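Local coordinates for protein formiminoglutamase (Trypanosoma cruzi, PDB 4MYK) that hydrolyses N-formimino-L-glutamate to L-glutamate and formamide, as an arginase-like enzyme with two manganese ions, at residues A[29-35]-A[81-87]; A[37-41]-A[51-55]; A[125-130]-A[165-169]; A[148-152]-A[194-198]. The protein carries 1 engineered substitution. All blocks are in the same frame, centred on the assembly; numbering follows the deposited sequence.

How the contacts relate
The four contacts are spread along the parallel sheet. Contacts 1 and 2 are neighbours in sequence, since strand 32-37 leaves the pairing of contact 1 and runs into the loop of contact 2; their centres are about 20 Å apart. Contact 2 approaches the metal site, with the side chain of Ala52 about 11 Å from a manganese. Contacts 3 and 4 have alternating segments and touch: Arg167 packs on Val151 and makes a cation-pi contact with Tyr197, the centres being about 14 Å apart. Contact 4 contains the metal ligand His148, and the side chain of Phe166 in contact 3 lies about 6 Å from a manganese. Contact 1 lies away from the metal site, about 33 Å from contact 4 between centres.

Contact 1: residues A[29-35]-A[81-87]; sequences DADIVII and LKLYDAG
Ile32, Val33 and Ile34 pair with Leu83, Tyr84 and Asp85 in parallel register. The axes of the two short strands come within 4.7 Å, and their directions differ by 27°. The ladder alternates as parallel pairing requires: Tyr84 N donates to Ile32 O (3.0 Å), Ile34 N to Tyr84 O (2.8 Å) and Ala86 N to Ile34 O (2.8 Å).

Ahead of the ladder a side chain joins the pairing. Asp31 has CG beside its own backbone N (chi1 -58°), which carries OD2 across to Lys82 N at 3.0 Å; the bond is nearly straight (164°) and uses the anti lone pair of OD2. The same oxygen meets Lys82 NZ at 3.4 Å in a weak salt bridge, the position of the lysine end being uncertain. Return donation from Asp31 N to Lys82 O makes the link reciprocal, and Ile32 N adds a weak bond to the same carbonyl.

Side chains sort onto the two faces of the sheet. Ile32 and Leu83 lie side by side, pointing the same way, with their CD1 atoms 3.9 Å apart; Phe306 of helix 290-306 packs on this Ile32 and on Leu81. On the face of Val33 and Tyr84, Val33 CG1 touches Ala86 CB at 3.8 Å. Asp85 OD1 closes an Asx turn onto Gly87 N, while OD2 forms a salt bridge with Arg60.

With Phe114 and Phe116 bonded along the other side of segment 29-35, strand 83-88 is left outermost within the chain, at one border of the eight-stranded parallel sheet of the arginase/deacetylase alpha/beta fold.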
loop_
_atom_site.group_PDB
_atom_site.type_symbol
_atom_site.label_atom_id
_atom_site.label_comp_id
_atom_site.label_asym_id
_atom_site.label_seq_id
_atom_site.Cartn_x
_atom_site.Cartn_y
_atom_site.Cartn_z
ATOM N N ASP A 29 -0.219 36.189 17.983
ATOM C CA ASP A 29 1.206 36.180 17.681
ATOM C C ASP A 29 1.632 34.957 16.860
ATOM O O ASP A 29 2.740 34.903 16.332
ATOM C CB ASP A 29 2.002 36.292 18.986
ATOM C CG ASP A 29 1.818 37.655 19.661
ATOM O OD1 ASP A 29 1.962 38.691 18.970
ATOM O OD2 ASP A 29 1.520 37.692 20.872
ATOM N N ALA A 30 0.734 33.986 16.748
ATOM C CA ALA A 30 0.981 32.794 15.944
ATOM C C ALA A 30 0.801 33.059 14.448
ATOM O O ALA A 30 -0.166 33.705 14.029
ATOM C CB ALA A 30 0.072 31.663 16.387
ATOM N N ASP A 31 1.739 32.552 13.651
ATOM C CA ASP A 31 1.643 32.613 12.194
ATOM C C ASP A 31 0.529 31.687 11.721
ATOM O O ASP A 31 -0.208 31.998 10.782
ATOM C CB ASP A 31 2.966 32.191 11.561
ATOM C CG ASP A 31 4.132 33.053 12.012
ATOM O OD1 ASP A 31 4.164 34.239 11.631
ATOM O OD2 ASP A 31 5.025 32.543 12.727
ATOM N N ILE A 32 0.410 30.547 12.390
ATOM C CA ILE A 32 -0.559 29.540 12.002
ATOM C C ILE A 32 -1.416 29.199 13.200
ATOM O O ILE A 32 -0.897 28.984 14.305
ATOM C CB ILE A 32 0.140 28.251 11.485
ATOM C CG1 ILE A 32 0.942 28.548 10.209
ATOM C CG2 ILE A 32 -0.881 27.116 11.268
ATOM C CD1 ILE A 32 2.029 27.530 9.913
ATOM N N VAL A 33 -2.727 29.153 12.981
ATOM C CA VAL A 33 -3.655 28.789 14.048
ATOM C C VAL A 33 -4.484 27.530 13.734
ATOM O O VAL A 33 -5.159 27.456 12.708
ATOM C CB VAL A 33 -4.527 30.001 14.470
ATOM C CG1 VAL A 33 -5.619 29.584 15.452
ATOM C CG2 VAL A 33 -3.633 31.084 15.084
ATOM N N ILE A 34 -4.387 26.543 14.630
ATOM C CA ILE A 34 -5.102 25.270 14.530
ATOM C C ILE A 34 -6.459 25.316 15.246
ATOM O O ILE A 34 -6.550 25.667 16.422
ATOM C CB ILE A 34 -4.279 24.105 15.137
ATOM C CG1 ILE A 34 -2.933 23.954 14.430
ATOM C CG2 ILE A 34 -5.057 22.807 15.075
ATOM C CD1 ILE A 34 -1.949 23.103 15.201
ATOM N N ILE A 35 -7.507 24.951 14.517
ATOM C CA ILE A 35 -8.870 24.971 15.034
ATOM C C ILE A 35 -9.473 23.590 14.841
ATOM O O ILE A 35 -9.428 23.043 13.748
ATOM C CB ILE A 35 -9.743 26.026 14.281
ATOM C CG1 ILE A 35 -9.174 27.439 14.480
ATOM C CG2 ILE A 35 -11.198 25.959 14.735
ATOM C CD1 ILE A 35 -9.514 28.423 13.358
ATOM N N LEU A 81 8.824 29.699 12.926
ATOM C CA LEU A 81 7.373 29.850 12.901
ATOM C C LEU A 81 6.809 29.667 14.296
ATOM O O LEU A 81 7.395 28.967 15.120
ATOM C CB LEU A 81 6.731 28.828 11.962
ATOM C CG LEU A 81 6.829 29.031 10.451
ATOM C CD1 LEU A 81 6.169 27.873 9.711
ATOM C CD2 LEU A 81 6.200 30.342 10.055
ATOM N N LYS A 82 5.674 30.307 14.561
ATOM C CA LYS A 82 4.941 30.082 15.802
ATOM C C LYS A 82 3.572 29.525 15.485
ATOM O O LYS A 82 2.849 30.070 14.654
ATOM C CB LYS A 82 4.816 31.364 16.642
ATOM C CG LYS A 82 6.094 31.743 17.381
ATOM C CD LYS A 82 5.973 33.110 18.005
ATOM C CE LYS A 82 5.336 34.086 17.034
ATOM N NZ LYS A 82 5.909 34.009 15.647
ATOM N N LEU A 83 3.244 28.418 16.144
ATOM C CA LEU A 83 1.946 27.781 16.017
ATOM C C LEU A 83 1.128 28.044 17.266
ATOM O O LEU A 83 1.674 28.215 18.356
ATOM C CB LEU A 83 2.107 26.273 15.842
ATOM C CG LEU A 83 2.279 25.694 14.442
ATOM C CD1 LEU A 83 3.041 26.653 13.539
ATOM C CD2 LEU A 83 2.975 24.344 14.534
ATOM N N TYR A 84 -0.188 28.059 17.108
ATOM C CA TYR A 84 -1.091 28.171 18.249
ATOM C C TYR A 84 -2.281 27.277 18.015
ATOM O O TYR A 84 -2.808 27.205 16.907
ATOM C CB TYR A 84 -1.555 29.611 18.459
ATOM C CG TYR A 84 -2.249 29.838 19.775
ATOM C CD1 TYR A 84 -3.637 29.754 19.878
ATOM C CD2 TYR A 84 -1.523 30.139 20.925
ATOM C CE1 TYR A 84 -4.284 29.972 21.094
ATOM C CE2 TYR A 84 -2.161 30.358 22.139
ATOM C CZ TYR A 84 -3.540 30.273 22.215
ATOM O OH TYR A 84 -4.177 30.484 23.417
ATOM N N ASP A 85 -2.690 26.593 19.071
ATOM C CA ASP A 85 -3.797 25.658 19.011
ATOM C C ASP A 85 -4.972 26.323 19.707
ATOM O O ASP A 85 -5.023 26.387 20.936
ATOM C CB ASP A 85 -3.378 24.369 19.713
ATOM C CG ASP A 85 -4.397 23.271 19.593
ATOM O OD1 ASP A 85 -5.516 23.526 19.106
ATOM O OD2 ASP A 85 -4.081 22.140 20.013
ATOM N N ALA A 86 -5.905 26.847 18.920
ATOM C CA ALA A 86 -7.055 27.563 19.470
ATOM C C ALA A 86 -8.149 26.654 20.049
ATOM O O ALA A 86 -9.159 27.140 20.575
ATOM C CB ALA A 86 -7.639 28.495 18.429
ATOM N N GLY A 87 -7.952 25.341 19.935
ATOM C CA GLY A 87 -8.884 24.372 20.483
ATOM C C GLY A 87 -10.007 23.968 19.547
ATOM O O GLY A 87 -9.920 24.169 18.340
#

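Contact 2: residues A[37-41]-A[51-55]; sequences FPYDE and GAKKG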
loop_
_atom_site.group_PDB
_atom_site.type_symbol
_atom_site.label_atom_id
_atom_site.label_comp_id
_atom_site.label_asym_id
_atom_site.label_seq_id
_atom_site.Cartn_x
_atom_site.Cartn_y
_atom_site.Cartn_z
ATOM N N PHE A 37 -12.584 20.871 14.672
ATOM C CA PHE A 37 -14.014 20.736 14.423
ATOM C C PHE A 37 -14.476 19.276 14.582
ATOM O O PHE A 37 -14.626 18.543 13.591
ATOM C CB PHE A 37 -14.399 21.313 13.053
ATOM C CG PHE A 37 -15.866 21.643 12.924
ATOM C CD1 PHE A 37 -16.448 22.610 13.737
ATOM C CD2 PHE A 37 -16.658 20.994 11.995
ATOM C CE1 PHE A 37 -17.786 22.909 13.629
ATOM C CE2 PHE A 37 -17.994 21.290 11.877
ATOM C CZ PHE A 37 -18.561 22.250 12.694
ATOM N N PRO A 38 -14.722 18.861 15.841
ATOM C CA PRO A 38 -15.051 17.477 16.195
ATOM C C PRO A 38 -16.511 17.111 15.887
ATOM O O PRO A 38 -17.276 16.836 16.810
ATOM C CB PRO A 38 -14.810 17.439 17.712
ATOM C CG PRO A 38 -14.542 18.875 18.146
ATOM C CD PRO A 38 -14.870 19.760 16.995
ATOM N N TYR A 39 -16.888 17.109 14.608
ATOM C CA TYR A 39 -18.238 16.730 14.203
ATOM C C TYR A 39 -18.211 15.768 13.024
ATOM O O TYR A 39 -17.390 15.896 12.126
ATOM C CB TYR A 39 -19.085 17.966 13.885
ATOM C CG TYR A 39 -19.218 18.882 15.076
ATOM C CD1 TYR A 39 -20.252 18.723 15.988
ATOM C CD2 TYR A 39 -18.285 19.889 15.308
ATOM C CE1 TYR A 39 -20.357 19.555 17.097
ATOM C CE2 TYR A 39 -18.381 20.731 16.412
ATOM C CZ TYR A 39 -19.417 20.560 17.300
ATOM O OH TYR A 39 -19.511 21.392 18.392
ATOM N N ASP A 40 -19.128 14.812 13.041
ATOM C CA ASP A 40 -19.140 13.708 12.092
ATOM C C ASP A 40 -19.485 14.108 10.673
ATOM O O ASP A 40 -18.938 13.563 9.723
ATOM C CB ASP A 40 -20.173 12.657 12.531
ATOM C CG ASP A 40 -19.576 11.557 13.388
ATOM O OD1 ASP A 40 -20.294 10.570 13.642
ATOM O OD2 ASP A 40 -18.399 11.667 13.801
ATOM N N GLU A 41 -20.425 15.034 10.536
ATOM C CA GLU A 41 -21.151 15.220 9.276
ATOM C C GLU A 41 -20.313 15.433 8.008
ATOM O O GLU A 41 -19.478 16.334 7.922
ATOM C CB GLU A 41 -22.211 16.309 9.426
ATOM C CG GLU A 41 -23.362 15.917 10.349
ATOM C CD GLU A 41 -23.021 16.006 11.843
ATOM O OE1 GLU A 41 -21.934 16.519 12.183
ATOM O OE2 GLU A 41 -23.855 15.568 12.674
ATOM N N GLY A 51 -17.402 8.611 13.323
ATOM C CA GLY A 51 -16.107 8.659 13.988
ATOM C C GLY A 51 -15.188 9.831 13.666
ATOM O O GLY A 51 -14.197 10.042 14.368
ATOM N N ALA A 52 -15.507 10.584 12.614
ATOM C CA ALA A 52 -14.666 11.707 12.200
ATOM C C ALA A 52 -14.574 12.793 13.271
ATOM O O ALA A 52 -13.631 13.589 13.299
ATOM C CB ALA A 52 -15.161 12.297 10.884
ATOM N N LYS A 53 -15.559 12.833 14.157
ATOM C CA LYS A 53 -15.527 13.793 15.246
ATOM C C LYS A 53 -14.355 13.522 16.200
ATOM O O LYS A 53 -13.994 14.378 17.005
ATOM C CB LYS A 53 -16.845 13.768 16.014
ATOM C CG LYS A 53 -16.957 12.585 16.944
ATOM C CD LYS A 53 -18.390 12.293 17.309
ATOM C CE LYS A 53 -18.460 10.974 18.056
ATOM N NZ LYS A 53 -17.581 9.935 17.426
ATOM N N LYS A 54 -13.770 12.328 16.113
ATOM C CA LYS A 54 -12.614 11.964 16.937
ATOM C C LYS A 54 -11.266 12.313 16.275
ATOM O O LYS A 54 -10.219 12.238 16.912
ATOM C CB LYS A 54 -12.676 10.480 17.309
ATOM C CG LYS A 54 -13.917 10.115 18.128
ATOM C CD LYS A 54 -13.548 9.654 19.534
ATOM C CE LYS A 54 -14.784 9.491 20.425
ATOM N NZ LYS A 54 -15.744 8.434 19.983
ATOM N N GLY A 55 -11.317 12.712 15.005
ATOM C CA GLY A 55 -10.141 13.130 14.265
ATOM C C GLY A 55 -9.299 14.205 14.940
ATOM O O GLY A 55 -8.076 14.073 15.037
HETATM O O HOH W 1 -19.640 9.264 15.730
#
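The carboxylate of Asp40 takes two backbone N-H groups on a single oxygen, OD2, from different directions. Gly51 N lies above its plane, 41° out of it, at 3.2 Å from OD2, whereas Lys53 N arrives nearly along the C-O bond at 3.1 Å from OD2. Beside the other oxygen, OD1, lies water 1, modelled too close for the length to be trusted. Elsewhere in 37-41, Tyr39 CD2 lies 3.4 Å above the plane of the Phe37 ring, over its centre, and Tyr39 OH goes on to Ile89 O.

Both segments belong to the long loop that follows strand 32-37 of the arginase fold and leads into helix 55-63. Pro38 is the centre of an inverse gamma turn, closed by Tyr39 N to Phe37 O, and 52-54 is a single 3-10 turn, with Lys54 N bonded to Gly51 O. The two turns lean on each other through carbon-oxygen contacts, Lys53 CB being 3.2 Å from Pro38 O and Pro38 CB also 3.2 Å from Lys53 O.

Lys53 has CG between its backbone N and carbonyl carbon (chi1 77°), and its chain passes obliquely beside the carboxylate before bending at the end. NZ stops 4.1 Å from Asp40 OD2, beyond a salt bridge; it donates to water 1 at 2.8 Å, which probably bridges it to OD1. Backbone bonds from Tyr39 to Gly121 and from Ala52 to Gly120 tie both segments to the loop bearing the manganese ligand Asn122.

Contact 3: residues A[125-130]-A[165-169]; sequences SAPNGR and PFRQL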
loop_
_atom_site.group_PDB
_atom_site.type_symbol
_atom_site.label_atom_id
_atom_site.label_comp_id
_atom_site.label_asym_id
_atom_site.label_seq_id
_atom_site.Cartn_x
_atom_site.Cartn_y
_atom_site.Cartn_z
ATOM N N SER A 125 -16.243 22.490 5.581
ATOM C CA SER A 125 -15.690 23.258 4.475
ATOM C C SER A 125 -16.599 24.398 4.054
ATOM O O SER A 125 -16.128 25.407 3.536
ATOM C CB SER A 125 -15.423 22.353 3.284
ATOM O OG SER A 125 -14.686 21.213 3.680
ATOM N N ALA A 126 -17.902 24.237 4.270
ATOM C CA ALA A 126 -18.848 25.294 3.932
ATOM C C ALA A 126 -18.605 26.552 4.781
ATOM O O ALA A 126 -18.369 27.629 4.235
ATOM C CB ALA A 126 -20.281 24.799 4.048
ATOM N N PRO A 127 -18.633 26.414 6.123
ATOM C CA PRO A 127 -18.302 27.537 7.009
ATOM C C PRO A 127 -16.953 28.155 6.658
ATOM O O PRO A 127 -16.817 29.373 6.578
ATOM C CB PRO A 127 -18.210 26.873 8.385
ATOM C CG PRO A 127 -19.069 25.681 8.296
ATOM C CD PRO A 127 -18.981 25.197 6.883
ATOM N N ASN A 128 -15.958 27.293 6.469
ATOM C CA ASN A 128 -14.601 27.705 6.129
ATOM C C ASN A 128 -14.520 28.547 4.860
ATOM O O ASN A 128 -13.831 29.559 4.818
ATOM C CB ASN A 128 -13.710 26.469 5.986
ATOM C CG ASN A 128 -13.426 25.804 7.312
ATOM O OD1 ASN A 128 -13.658 26.382 8.370
ATOM N ND2 ASN A 128 -12.901 24.589 7.263
ATOM N N GLY A 129 -15.222 28.111 3.824
ATOM C CA GLY A 129 -15.280 28.850 2.581
ATOM C C GLY A 129 -15.963 30.201 2.709
ATOM O O GLY A 129 -15.517 31.182 2.113
ATOM N N ARG A 130 -17.055 30.258 3.470
ATOM C CA ARG A 130 -17.754 31.526 3.690
ATOM C C ARG A 130 -16.881 32.520 4.456
ATOM O O ARG A 130 -16.883 33.719 4.161
ATOM C CB ARG A 130 -19.087 31.298 4.404
ATOM C CG ARG A 130 -20.154 30.692 3.508
ATOM C CD ARG A 130 -21.514 30.669 4.175
ATOM N NE ARG A 130 -21.534 29.846 5.383
ATOM C CZ ARG A 130 -21.794 28.544 5.392
ATOM N NH1 ARG A 130 -22.036 27.912 4.247
ATOM N NH2 ARG A 130 -21.809 27.877 6.541
ATOM N N PRO A 165 -20.985 20.585 1.117
ATOM C CA PRO A 165 -20.319 21.875 1.373
ATOM C C PRO A 165 -19.990 22.725 0.131
ATOM O O PRO A 165 -19.965 23.954 0.224
ATOM C CB PRO A 165 -19.019 21.470 2.090
ATOM C CG PRO A 165 -18.855 19.997 1.827
ATOM C CD PRO A 165 -20.235 19.451 1.685
ATOM N N PHE A 166 -19.737 22.092 -1.008
ATOM C CA PHE A 166 -19.263 22.845 -2.163
ATOM C C PHE A 166 -20.393 23.264 -3.086
ATOM O O PHE A 166 -20.256 24.183 -3.888
ATOM C CB PHE A 166 -18.141 22.085 -2.870
ATOM C CG PHE A 166 -16.923 21.937 -2.013
ATOM C CD1 PHE A 166 -16.141 23.042 -1.722
ATOM C CD2 PHE A 166 -16.595 20.725 -1.443
ATOM C CE1 PHE A 166 -15.040 22.931 -0.924
ATOM C CE2 PHE A 166 -15.480 20.612 -0.628
ATOM C CZ PHE A 166 -14.704 21.711 -0.377
ATOM N N ARG A 167 -21.524 22.595 -2.945
ATOM C CA ARG A 167 -22.750 23.101 -3.531
ATOM C C ARG A 167 -22.975 24.476 -2.936
ATOM O O ARG A 167 -23.218 25.435 -3.661
ATOM C CB ARG A 167 -23.929 22.163 -3.226
ATOM C CG ARG A 167 -25.296 22.622 -3.721
ATOM C CD ARG A 167 -25.232 23.251 -5.100
ATOM N NE ARG A 167 -25.879 22.455 -6.143
ATOM C CZ ARG A 167 -27.125 21.982 -6.096
ATOM N NH1 ARG A 167 -27.900 22.189 -5.039
ATOM N NH2 ARG A 167 -27.597 21.282 -7.117
ATOM N N GLN A 168 -22.851 24.563 -1.615
ATOM C CA GLN A 168 -23.111 25.800 -0.884
ATOM C C GLN A 168 -22.232 26.924 -1.358
ATOM O O GLN A 168 -22.660 28.069 -1.435
ATOM C CB GLN A 168 -22.895 25.609 0.615
ATOM C CG GLN A 168 -23.997 24.836 1.271
ATOM C CD GLN A 168 -23.816 24.713 2.762
ATOM O OE1 GLN A 168 -23.642 23.612 3.283
ATOM N NE2 GLN A 168 -23.870 25.843 3.465
ATOM N N LEU A 169 -20.989 26.599 -1.665
ATOM C CA LEU A 169 -20.068 27.628 -2.085
ATOM C C LEU A 169 -20.314 28.018 -3.555
ATOM O O LEU A 169 -20.305 29.198 -3.902
ATOM C CB LEU A 169 -18.627 27.211 -1.764
ATOM C CG LEU A 169 -18.469 26.875 -0.260
ATOM C CD1 LEU A 169 -17.163 26.130 0.072
ATOM C CD2 LEU A 169 -18.648 28.116 0.669
HETATM O O HOH W 2 -21.858 28.896 1.448
#
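Arg130 NH1 donates to water 2 at 3.0 Å, and the water passes the link to Gln168 O across the groove between the two helices, by a weak bond. The water lies at the edge of the guanidinium, in its plane. One face of that group is covered by Ala126 O, 3.6 Å above the plane and over its centre, as the arginine chain bends back at chi3 (-62°) along its own helix. NE points to another partner, forming a salt bridge with Glu102.

Deeper in, the contact is mostly van der Waals, with leucine methyls against helix backbone. Leu169, with CG beside its backbone N (chi1 -56°), is a knob in a hole formed by Ser125, Ala126, Gly129 and Arg130. Its branches divide the hole: CD1 lies 3.7 Å from Ser125 O, while CD2 lies 3.6 Å from Ala126 O and 3.9 Å from Gly129 CA, where glycine presents only backbone. One turn earlier Pro165 CB rests 3.9 Å from Ser125 CB, and the end of the Phe166 ring, CZ, meets the same Ser125 CB at 3.8 Å.

The helix segments run in similar directions, 28° apart, and cover the same side of the sheet; Ser125 and Phe166 both reach Ser234 on strand 231-236. The buried Ser125 OG is satisfied by Asn122 O and Asp278 OD2. The helices are thus held chiefly by shape, Leu169 in its hole, while the water link is weak at Gln168 O and the charge of Arg130 is paired with Glu102.

Contact 4: residues A[148-152]-A[194-198]; sequences HLDVR and HAQYV. With MN (manganese (II) ion), chain C.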
loop_
_atom_site.group_PDB
_atom_site.type_symbol
_atom_site.label_atom_id
_atom_site.label_comp_id
_atom_site.label_asym_id
_atom_site.label_seq_id
_atom_site.Cartn_x
_atom_site.Cartn_y
_atom_site.Cartn_z
ATOM N N HIS A 148 -14.231 12.177 -3.892
ATOM C CA HIS A 148 -15.656 12.370 -4.097
ATOM C C HIS A 148 -15.928 13.742 -4.708
ATOM O O HIS A 148 -15.205 14.715 -4.478
ATOM C CB HIS A 148 -16.439 12.206 -2.781
ATOM C CG HIS A 148 -16.236 10.879 -2.117
ATOM N ND1 HIS A 148 -15.474 10.724 -0.982
ATOM C CD2 HIS A 148 -16.684 9.642 -2.439
ATOM C CE1 HIS A 148 -15.462 9.450 -0.629
ATOM N NE2 HIS A 148 -16.186 8.770 -1.500
ATOM N N LEU A 149 -16.977 13.784 -5.516
ATOM C CA LEU A 149 -17.493 15.011 -6.076
ATOM C C LEU A 149 -18.992 14.967 -5.801
ATOM O O LEU A 149 -19.776 14.492 -6.623
ATOM C CB LEU A 149 -17.158 15.072 -7.569
ATOM C CG LEU A 149 -18.036 15.781 -8.598
ATOM C CD1 LEU A 149 -18.680 17.054 -8.051
ATOM C CD2 LEU A 149 -17.201 16.058 -9.847
ATOM N N ASP A 150 -19.367 15.432 -4.610
ATOM C CA ASP A 150 -20.738 15.338 -4.110
ATOM C C ASP A 150 -21.331 16.730 -3.926
ATOM O O ASP A 150 -20.947 17.473 -3.020
ATOM C CB ASP A 150 -20.759 14.567 -2.789
ATOM C CG ASP A 150 -22.158 14.330 -2.274
ATOM O OD1 ASP A 150 -23.103 14.958 -2.789
ATOM O OD2 ASP A 150 -22.311 13.517 -1.343
ATOM N N VAL A 151 -22.269 17.092 -4.792
ATOM C CA VAL A 151 -22.727 18.466 -4.800
ATOM C C VAL A 151 -24.234 18.581 -5.017
ATOM O O VAL A 151 -24.691 19.431 -5.770
ATOM C CB VAL A 151 -21.936 19.298 -5.841
ATOM C CG1 VAL A 151 -22.141 20.772 -5.610
ATOM C CG2 VAL A 151 -20.451 18.979 -5.749
ATOM N N ARG A 152 -24.998 17.738 -4.324
ATOM C CA ARG A 152 -26.456 17.665 -4.485
ATOM C C ARG A 152 -27.219 18.859 -3.897
ATOM O O ARG A 152 -28.017 18.718 -2.961
ATOM C CB ARG A 152 -26.963 16.370 -3.861
ATOM C CG ARG A 152 -26.451 16.177 -2.447
ATOM C CD ARG A 152 -26.653 14.748 -1.985
ATOM N NE ARG A 152 -25.631 13.844 -2.508
ATOM C CZ ARG A 152 -25.752 12.521 -2.536
ATOM N NH1 ARG A 152 -26.862 11.950 -2.084
ATOM N NH2 ARG A 152 -24.774 11.773 -3.028
ATOM N N HIS A 194 -23.572 15.488 -11.030
ATOM C CA HIS A 194 -22.637 16.176 -10.148
ATOM C C HIS A 194 -21.546 16.863 -10.964
ATOM O O HIS A 194 -21.239 18.018 -10.734
ATOM C CB HIS A 194 -22.024 15.201 -9.129
ATOM C CG HIS A 194 -22.972 14.756 -8.047
ATOM N ND1 HIS A 194 -23.710 13.593 -8.129
ATOM C CD2 HIS A 194 -23.283 15.311 -6.851
ATOM C CE1 HIS A 194 -24.443 13.457 -7.038
ATOM N NE2 HIS A 194 -24.201 14.485 -6.246
ATOM N N ALA A 195 -20.968 16.148 -11.924
ATOM C CA ALA A 195 -19.977 16.733 -12.827
ATOM C C ALA A 195 -20.591 17.879 -13.618
ATOM O O ALA A 195 -20.068 18.991 -13.637
ATOM C CB ALA A 195 -19.431 15.677 -13.779
ATOM N N GLN A 196 -21.701 17.585 -14.283
ATOM C CA GLN A 196 -22.466 18.580 -15.030
ATOM C C GLN A 196 -22.621 19.909 -14.271
ATOM O O GLN A 196 -22.343 20.976 -14.818
ATOM C CB GLN A 196 -23.832 17.993 -15.389
ATOM C CG GLN A 196 -24.849 18.998 -15.835
ATOM C CD GLN A 196 -26.159 18.354 -16.251
ATOM O OE1 GLN A 196 -27.165 18.455 -15.544
ATOM N NE2 GLN A 196 -26.155 17.692 -17.402
ATOM N N TYR A 197 -23.049 19.838 -13.011
ATOM C CA TYR A 197 -23.234 21.032 -12.168
ATOM C C TYR A 197 -21.966 21.891 -12.024
ATOM O O TYR A 197 -21.982 23.095 -12.259
ATOM C CB TYR A 197 -23.766 20.635 -10.778
ATOM C CG TYR A 197 -23.987 21.809 -9.832
ATOM C CD1 TYR A 197 -23.081 22.100 -8.817
ATOM C CD2 TYR A 197 -25.099 22.631 -9.966
ATOM C CE1 TYR A 197 -23.281 23.183 -7.959
ATOM C CE2 TYR A 197 -25.309 23.711 -9.116
ATOM C CZ TYR A 197 -24.400 23.985 -8.113
ATOM O OH TYR A 197 -24.622 25.059 -7.266
ATOM N N VAL A 198 -20.873 21.266 -11.610
ATOM C CA VAL A 198 -19.589 21.950 -11.502
ATOM C C VAL A 198 -19.183 22.583 -12.825
ATOM O O VAL A 198 -18.846 23.764 -12.887
ATOM C CB VAL A 198 -18.463 20.970 -11.101
ATOM C CG1 VAL A 198 -17.108 21.657 -11.204
ATOM C CG2 VAL A 198 -18.699 20.409 -9.703
HETATM MN MN MN C . -14.317 12.315 0.161
HETATM O O HOH W 3 -16.518 13.088 0.735
#
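Leu149 and Val151 press on helix 192-200 from the loop that follows strand 141-145. This loop carries the Asp-x-His-x-Asp metal-binding sequence of the arginase family (Asp146, His148, Asp150).

Metal coordination lies on the loop's far end from the helix. His148 ND1 binds a manganese at 2.3 Å, water 3 is a further ligand at 2.4 Å from the metal, and Asp146, Asp236 and Asp238 complete the site. Asp150, a ligand of the other manganese in another structure of this protein, keeps its side chain about 6 Å from that ion here.

The strongest ionic interaction lies within the loop. Arg152 NE donates to Asp150 OD1 at 2.8 Å (156°), on the syn side of the carboxylate and close to the guanidinium plane; Thr164 adds a weak bond to the same oxygen. A weak, long ion pair joins Arg152 to Asp14 of the second subunit.

His194 packs against the loop backbone. Its ring stands perpendicular to the Asp150 carboxylate with an edge toward Val151 N, though which way round the imidazole is turned is doubtful, and its CB lies 3.4 Å from Leu149 O.

Apolar contacts also join loop and helix. Leu149 CD1 meets Val198 CG2 at 3.7 Å. Val151, with CG1 anti to its backbone N (chi1 -165°), sets that methyl 3.6 Å from Tyr197 CE1, the two side chains crossing at about a right angle.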